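Local coordinates for protein CDP-glucose-4,6-dehydratase (Yersinia pseudotuberculosis, PDB 1RKX) that probably catalyses the NAD-dependent dehydration of CDP-D-glucose to a 4-keto-6-deoxy sugar nucleotide, as an extended short-chain dehydrogenase/reductase family member, at residues D133-D137 / E149-G153; H234-S240 / E349-Y353. One frame throughout, in Å; residues are numbered along the deposited sequence.

Contact 1: residues D133-D137 / E149-G153; sequences DKCYD and EAMGG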
ATOM      1  N   ASP C 133       9.442 -17.773  -6.212  1.00 16.38           N
ATOM      2  CA  ASP C 133       9.502 -16.337  -6.439  1.00 17.75           C
ATOM      3  C   ASP C 133       8.130 -15.935  -7.004  1.00 17.45           C
ATOM      4  O   ASP C 133       7.745 -14.765  -6.958  1.00 16.53           O
ATOM      5  CB  ASP C 133      10.632 -15.982  -7.422  1.00 18.04           C
ATOM      6  CG  ASP C 133      10.452 -16.620  -8.788  1.00 19.14           C
ATOM      7  OD1 ASP C 133      10.111 -17.823  -8.841  1.00 20.22           O
ATOM      8  OD2 ASP C 133      10.666 -15.922  -9.811  1.00 17.88           O
ATOM      9  N   LYS C 134       7.381 -16.921  -7.498  1.00 18.24           N
ATOM     10  CA  LYS C 134       6.055 -16.678  -8.074  1.00 19.20           C
ATOM     11  C   LYS C 134       4.906 -16.643  -7.058  1.00 17.22           C
ATOM     12  O   LYS C 134       3.740 -16.602  -7.443  1.00 14.85           O
ATOM     13  CB  LYS C 134       5.743 -17.738  -9.139  1.00 21.35           C
ATOM     14  CG  LYS C 134       6.792 -17.844 -10.237  1.00 27.71           C
ATOM     15  CD  LYS C 134       7.014 -16.505 -10.916  1.00 31.87           C
ATOM     16  CE  LYS C 134       8.134 -16.584 -11.949  1.00 35.49           C
ATOM     17  NZ  LYS C 134       7.798 -17.513 -13.069  1.00 37.30           N
ATOM     18  N   CYS C 135       5.217 -16.655  -5.767  1.00 13.33           N
ATOM     19  CA  CYS C 135       4.149 -16.628  -4.770  1.00 16.11           C
ATOM     20  C   CYS C 135       3.504 -15.242  -4.655  1.00 15.06           C
ATOM     21  O   CYS C 135       2.412 -15.107  -4.111  1.00 14.98           O
ATOM     22  CB  CYS C 135       4.683 -17.044  -3.396  1.00 10.59           C
ATOM     23  SG  CYS C 135       5.863 -15.888  -2.712  1.00 15.92           S
ATOM     24  N   TYR C 136       4.178 -14.217  -5.165  1.00 13.59           N
ATOM     25  CA  TYR C 136       3.660 -12.854  -5.069  1.00 16.22           C
ATOM     26  C   TYR C 136       2.564 -12.508  -6.056  1.00 18.00           C
ATOM     27  O   TYR C 136       2.626 -12.884  -7.223  1.00 15.98           O
ATOM     28  CB  TYR C 136       4.778 -11.824  -5.256  1.00 15.88           C
ATOM     29  CG  TYR C 136       5.847 -11.845  -4.192  1.00 15.59           C
ATOM     30  CD1 TYR C 136       7.068 -12.497  -4.409  1.00 14.09           C
ATOM     31  CD2 TYR C 136       5.648 -11.198  -2.973  1.00 14.18           C
ATOM     32  CE1 TYR C 136       8.061 -12.497  -3.435  1.00 15.29           C
ATOM     33  CE2 TYR C 136       6.635 -11.191  -1.991  1.00 14.63           C
ATOM     34  CZ  TYR C 136       7.836 -11.840  -2.229  1.00 14.15           C
ATOM     35  OH  TYR C 136       8.821 -11.834  -1.271  1.00 14.64           O
ATOM     36  N   ASP C 137       1.563 -11.777  -5.574  1.00 17.52           N
ATOM     37  CA  ASP C 137       0.487 -11.317  -6.433  1.00 20.97           C
ATOM     38  C   ASP C 137       1.229 -10.471  -7.467  1.00 20.28           C
ATOM     39  O   ASP C 137       1.957  -9.548  -7.104  1.00 18.95           O
ATOM     40  CB  ASP C 137      -0.488 -10.461  -5.622  1.00 21.93           C
ATOM     41  CG  ASP C 137      -1.548  -9.808  -6.478  1.00 24.89           C
ATOM     42  OD1 ASP C 137      -1.989 -10.433  -7.463  1.00 26.29           O
ATOM     43  OD2 ASP C 137      -1.952  -8.671  -6.157  1.00 28.94           O
ATOM     44  N   GLU C 149       4.884  -7.834   0.779  1.00 18.69           N
ATOM     45  CA  GLU C 149       3.831  -7.612  -0.202  1.00 16.29           C
ATOM     46  C   GLU C 149       2.900  -8.817  -0.373  1.00 18.00           C
ATOM     47  O   GLU C 149       3.230  -9.943   0.006  1.00 14.16           O
ATOM     48  CB  GLU C 149       4.448  -7.152  -1.532  1.00 15.69           C
ATOM     49  CG  GLU C 149       5.239  -5.829  -1.373  1.00 16.44           C
ATOM     50  CD  GLU C 149       5.698  -5.210  -2.688  1.00 18.07           C
ATOM     51  OE1 GLU C 149       4.978  -4.335  -3.232  1.00 17.18           O
ATOM     52  OE2 GLU C 149       6.776  -5.594  -3.176  1.00 16.09           O
ATOM     53  N   ALA C 150       1.731  -8.560  -0.953  1.00 18.82           N
ATOM     54  CA  ALA C 150       0.685  -9.568  -1.131  1.00 19.51           C
ATOM     55  C   ALA C 150       1.006 -10.853  -1.881  1.00 17.82           C
ATOM     56  O   ALA C 150       1.711 -10.852  -2.893  1.00 14.99           O
ATOM     57  CB  ALA C 150      -0.541  -8.916  -1.758  1.00 21.11           C
ATOM     58  N   MET C 151       0.451 -11.950  -1.366  1.00 17.83           N
ATOM     59  CA  MET C 151       0.613 -13.269  -1.965  1.00 14.96           C
ATOM     60  C   MET C 151      -0.500 -13.446  -3.003  1.00 16.34           C
ATOM     61  O   MET C 151      -1.563 -12.821  -2.913  1.00 15.26           O
ATOM     62  CB  MET C 151       0.495 -14.363  -0.900  1.00 18.34           C
ATOM     63  CG  MET C 151       1.560 -14.303   0.193  1.00 19.97           C
ATOM     64  SD  MET C 151       3.202 -14.758  -0.430  1.00 16.29           S
ATOM     65  CE  MET C 151       3.897 -13.134  -0.741  1.00 20.27           C
ATOM     66  N   GLY C 152      -0.250 -14.297  -3.984  1.00 15.59           N
ATOM     67  CA  GLY C 152      -1.225 -14.528  -5.025  1.00 16.62           C
ATOM     68  C   GLY C 152      -0.709 -15.505  -6.058  1.00 16.89           C
ATOM     69  O   GLY C 152      -0.136 -16.541  -5.713  1.00 18.43           O
ATOM     70  N   GLY C 153      -0.904 -15.170  -7.328  1.00 16.76           N
ATOM     71  CA  GLY C 153      -0.460 -16.040  -8.401  1.00 17.43           C
ATOM     72  C   GLY C 153      -1.560 -16.228  -9.427  1.00 17.46           C
ATOM     73  O   GLY C 153      -2.704 -16.528  -9.077  1.00 16.17           O
TER
HETATM   74  O   HOH W   1       2.497  -8.592  -4.448  1.00 16.64           O
HETATM   75  O   HOH W   2      -2.783 -12.781  -7.650  1.00 36.19           O

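Contact 2: residues H234-S240 / E349-Y353; sequences HVLEPLS and EINNY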
ATOM      1  N   HIS C 234      22.865 -19.363 -10.328  1.00 20.11           N
ATOM      2  CA  HIS C 234      23.315 -20.738 -10.194  1.00 19.01           C
ATOM      3  C   HIS C 234      22.571 -21.327  -9.003  1.00 18.40           C
ATOM      4  O   HIS C 234      22.336 -20.642  -8.000  1.00 18.14           O
ATOM      5  CB  HIS C 234      24.827 -20.781  -9.968  1.00 18.78           C
ATOM      6  CG  HIS C 234      25.411 -22.156 -10.051  1.00 20.62           C
ATOM      7  ND1 HIS C 234      25.307 -23.074  -9.027  1.00 21.98           N
ATOM      8  CD2 HIS C 234      26.092 -22.776 -11.043  1.00 22.80           C
ATOM      9  CE1 HIS C 234      25.901 -24.199  -9.384  1.00 20.63           C
ATOM     10  NE2 HIS C 234      26.385 -24.045 -10.604  1.00 24.24           N
ATOM     11  N   VAL C 235      22.199 -22.596  -9.119  1.00 18.49           N
ATOM     12  CA  VAL C 235      21.455 -23.282  -8.072  1.00 18.59           C
ATOM     13  C   VAL C 235      22.086 -23.171  -6.682  1.00 19.18           C
ATOM     14  O   VAL C 235      21.380 -23.135  -5.678  1.00 17.18           O
ATOM     15  CB  VAL C 235      21.243 -24.778  -8.443  1.00 19.04           C
ATOM     16  CG1 VAL C 235      22.587 -25.478  -8.629  1.00 18.59           C
ATOM     17  CG2 VAL C 235      20.405 -25.467  -7.371  1.00 20.64           C
ATOM     18  N   LEU C 236      23.411 -23.101  -6.612  1.00 18.15           N
ATOM     19  CA  LEU C 236      24.061 -22.999  -5.311  1.00 18.28           C
ATOM     20  C   LEU C 236      23.854 -21.645  -4.617  1.00 18.59           C
ATOM     21  O   LEU C 236      24.004 -21.545  -3.401  1.00 19.92           O
ATOM     22  CB  LEU C 236      25.557 -23.295  -5.448  1.00 18.12           C
ATOM     23  CG  LEU C 236      25.902 -24.696  -5.966  1.00 19.38           C
ATOM     24  CD1 LEU C 236      27.414 -24.843  -6.082  1.00 20.57           C
ATOM     25  CD2 LEU C 236      25.327 -25.760  -5.023  1.00 19.53           C
ATOM     26  N   GLU C 237      23.502 -20.612  -5.379  1.00 19.60           N
ATOM     27  CA  GLU C 237      23.288 -19.284  -4.799  1.00 18.24           C
ATOM     28  C   GLU C 237      22.114 -19.278  -3.810  1.00 17.20           C
ATOM     29  O   GLU C 237      22.295 -18.953  -2.639  1.00 15.14           O
ATOM     30  CB  GLU C 237      23.077 -18.253  -5.913  1.00 19.09           C
ATOM     31  CG  GLU C 237      24.245 -18.187  -6.912  1.00 20.54           C
ATOM     32  CD  GLU C 237      25.338 -17.194  -6.523  1.00 22.42           C
ATOM     33  OE1 GLU C 237      25.714 -17.120  -5.329  1.00 22.65           O
ATOM     34  OE2 GLU C 237      25.839 -16.488  -7.425  1.00 20.19           O
ATOM     35  N   PRO C 238      20.896 -19.620  -4.263  1.00 16.11           N
ATOM     36  CA  PRO C 238      19.813 -19.608  -3.279  1.00 18.33           C
ATOM     37  C   PRO C 238      20.020 -20.670  -2.200  1.00 17.43           C
ATOM     38  O   PRO C 238      19.684 -20.449  -1.038  1.00 17.65           O
ATOM     39  CB  PRO C 238      18.563 -19.865  -4.124  1.00 17.05           C
ATOM     40  CG  PRO C 238      19.095 -20.642  -5.305  1.00 17.61           C
ATOM     41  CD  PRO C 238      20.375 -19.899  -5.612  1.00 16.66           C
ATOM     42  N   LEU C 239      20.579 -21.816  -2.581  1.00 17.43           N
ATOM     43  CA  LEU C 239      20.813 -22.882  -1.610  1.00 19.14           C
ATOM     44  C   LEU C 239      21.730 -22.403  -0.484  1.00 18.64           C
ATOM     45  O   LEU C 239      21.533 -22.759   0.678  1.00 17.52           O
ATOM     46  CB  LEU C 239      21.405 -24.118  -2.298  1.00 18.88           C
ATOM     47  CG  LEU C 239      20.383 -25.159  -2.781  1.00 21.24           C
ATOM     48  CD1 LEU C 239      19.324 -24.499  -3.650  1.00 22.47           C
ATOM     49  CD2 LEU C 239      21.097 -26.270  -3.536  1.00 19.73           C
ATOM     50  N   SER C 240      22.729 -21.589  -0.818  1.00 18.41           N
ATOM     51  CA  SER C 240      23.622 -21.080   0.219  1.00 19.24           C
ATOM     52  C   SER C 240      22.791 -20.240   1.178  1.00 18.90           C
ATOM     53  O   SER C 240      23.024 -20.250   2.382  1.00 16.69           O
ATOM     54  CB  SER C 240      24.763 -20.246  -0.385  1.00 18.75           C
ATOM     55  OG  SER C 240      24.296 -19.067  -1.023  1.00 21.32           O
ATOM     56  N   GLU C 349      32.299 -28.963  -7.266  1.00 28.17           N
ATOM     57  CA  GLU C 349      31.621 -27.730  -7.640  1.00 27.67           C
ATOM     58  C   GLU C 349      31.149 -27.023  -6.381  1.00 26.01           C
ATOM     59  O   GLU C 349      31.269 -25.806  -6.254  1.00 26.92           O
ATOM     60  CB  GLU C 349      30.433 -28.016  -8.559  1.00 28.67           C
ATOM     61  CG  GLU C 349      29.771 -26.757  -9.075  1.00 30.11           C
ATOM     62  CD  GLU C 349      29.598 -26.772 -10.577  1.00 32.40           C
ATOM     63  OE1 GLU C 349      30.566 -27.119 -11.285  1.00 32.87           O
ATOM     64  OE2 GLU C 349      28.498 -26.426 -11.053  1.00 36.19           O
ATOM     65  N   ILE C 350      30.612 -27.794  -5.442  1.00 25.33           N
ATOM     66  CA  ILE C 350      30.149 -27.227  -4.187  1.00 26.78           C
ATOM     67  C   ILE C 350      31.334 -26.621  -3.447  1.00 27.15           C
ATOM     68  O   ILE C 350      31.227 -25.536  -2.874  1.00 27.92           O
ATOM     69  CB  ILE C 350      29.481 -28.305  -3.309  1.00 25.43           C
ATOM     70  CG1 ILE C 350      28.126 -28.687  -3.919  1.00 24.87           C
ATOM     71  CG2 ILE C 350      29.317 -27.795  -1.881  1.00 26.15           C
ATOM     72  CD1 ILE C 350      27.501 -29.940  -3.329  1.00 26.00           C
ATOM     73  N   ASN C 351      32.468 -27.316  -3.466  1.00 29.44           N
ATOM     74  CA  ASN C 351      33.665 -26.811  -2.796  1.00 31.69           C
ATOM     75  C   ASN C 351      34.143 -25.517  -3.452  1.00 28.69           C
ATOM     76  O   ASN C 351      34.530 -24.573  -2.765  1.00 29.02           O
ATOM     77  CB  ASN C 351      34.790 -27.852  -2.828  1.00 36.47           C
ATOM     78  CG  ASN C 351      34.501 -29.048  -1.942  1.00 43.22           C
ATOM     79  OD1 ASN C 351      34.009 -28.904  -0.820  1.00 45.10           O
ATOM     80  ND2 ASN C 351      34.822 -30.238  -2.434  1.00 46.83           N
ATOM     81  N   ASN C 352      34.119 -25.481  -4.781  1.00 28.13           N
ATOM     82  CA  ASN C 352      34.534 -24.289  -5.511  1.00 29.27           C
ATOM     83  C   ASN C 352      33.665 -23.109  -5.097  1.00 27.90           C
ATOM     84  O   ASN C 352      34.155 -21.993  -4.931  1.00 26.04           O
ATOM     85  CB  ASN C 352      34.409 -24.518  -7.018  1.00 30.60           C
ATOM     86  CG  ASN C 352      35.510 -25.403  -7.567  1.00 35.38           C
ATOM     87  OD1 ASN C 352      35.407 -25.927  -8.677  1.00 38.11           O
ATOM     88  ND2 ASN C 352      36.579 -25.563  -6.796  1.00 35.23           N
ATOM     89  N   TYR C 353      32.370 -23.363  -4.928  1.00 25.51           N
ATOM     90  CA  TYR C 353      31.442 -22.312  -4.530  1.00 26.18           C
ATOM     91  C   TYR C 353      31.771 -21.817  -3.127  1.00 26.17           C
ATOM     92  O   TYR C 353      31.908 -20.616  -2.900  1.00 26.69           O
ATOM     93  CB  TYR C 353      30.002 -22.828  -4.541  1.00 24.87           C
ATOM     94  CG  TYR C 353      28.988 -21.750  -4.248  1.00 23.92           C
ATOM     95  CD1 TYR C 353      28.516 -20.921  -5.262  1.00 22.57           C
ATOM     96  CD2 TYR C 353      28.531 -21.528  -2.947  1.00 21.74           C
ATOM     97  CE1 TYR C 353      27.616 -19.893  -4.990  1.00 23.36           C
ATOM     98  CE2 TYR C 353      27.632 -20.506  -2.666  1.00 23.33           C
ATOM     99  CZ  TYR C 353      27.181 -19.692  -3.695  1.00 22.00           C
ATOM    100  OH  TYR C 353      26.298 -18.674  -3.427  1.00 23.28           O
TER

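Contact 1: residues D133-D137 / E149-G153
Tyr136 turns one face of its ring to two sulfurs: SG of its neighbour Cys135 lies 4.0 Å above the plane toward the rim, and SD of Met151 comes over the same face at 5.4 Å from the centroid, a distant Met-aromatic contact. The edge is bordered by carbonyl oxygens, Asp133 O in the ring plane and Glu149 O and Ala150 O near it. Met151 starts out away from 133-137, but bends at chi2 (-70°) and chi3 (97°) carry its methyl back, with CE 3.4 Å from Tyr136 CD2. SD also meets Cys135 SG at 3.7 Å. The backbones are joined by a single bridge: Gly152 N donates to Cys135 O at 2.8 Å, and Asp137 N to Ala150 O at 2.8 Å in a nearly straight bond (170°). Ala150 O takes a second bond from a water that also donates to Asp137 O, while another water links Asp137 OD1 to Gly153 N. Asn261 and Arg192 bond Tyr136 OH, fixing the ring's far end. Asp133, at the start of 133-137, touches NAD. Two backbone bonds and the Tyr136-Met151-Cys135 contacts thus tie together two parts of one loop.

Contact 2: residues H234-S240 / E349-Y353
The axes of the short helical segments 236-240 and 349-353 come no closer than 11.6 Å, with a signed crossing angle of -66°; the nearest CA atoms, of Leu236 and Tyr353, are 7.5 Å apart. Leu236 CB sits over one face of the Tyr353 ring, 3.9 Å from the centroid, in a CH-pi contact, while CD1 reaches back to Tyr353 CB at 3.6 Å. With CG trans to the backbone N (chi1 -175°), the tyrosine ring reaches across to Glu237, where OH donates a short 2.5 Å bond to OE1, on its anti side and tilted out of the carboxylate plane, which stands nearly perpendicular to the ring. Arg319 N also donates to OE1 and Trp320 N to OE2, so this buried carboxylate is well supplied with donors. His234 works both ways: ND1 accepts from Leu236 N at 3.1 Å, a capping bond, and NE2 donates to Glu349 OE2 at 3.2 Å, bent at 146° and meeting the oxygen on its anti side, tilted from the carboxylate plane. Long side chains thus span widely spaced helices, holding the C-terminal helix 342-355 to helix 236-251, which follows strand 229-234 in this extended SDR enzyme.

The two contacts share no helix or strand and lie on opposite sides of the chain's centre, about 26 Å apart between centres and about 9 Å at their nearest atoms. Contact 2 is the core one: all its touching residues are buried, it joins parts of the chain more than a hundred residues apart, and side chains of helices 20-31 and 322-338 touch it. Contact 1 is partly buried, folds one loop back on itself and borders other subunits, with Ala150 against Ala150 of the second and Glu149 salt-bridged to Arg146 of the third. Contact 1 relies on backbone bonds, waters and sulfur contacts; contact 2 on side-chain hydrogen bonds and apolar packing.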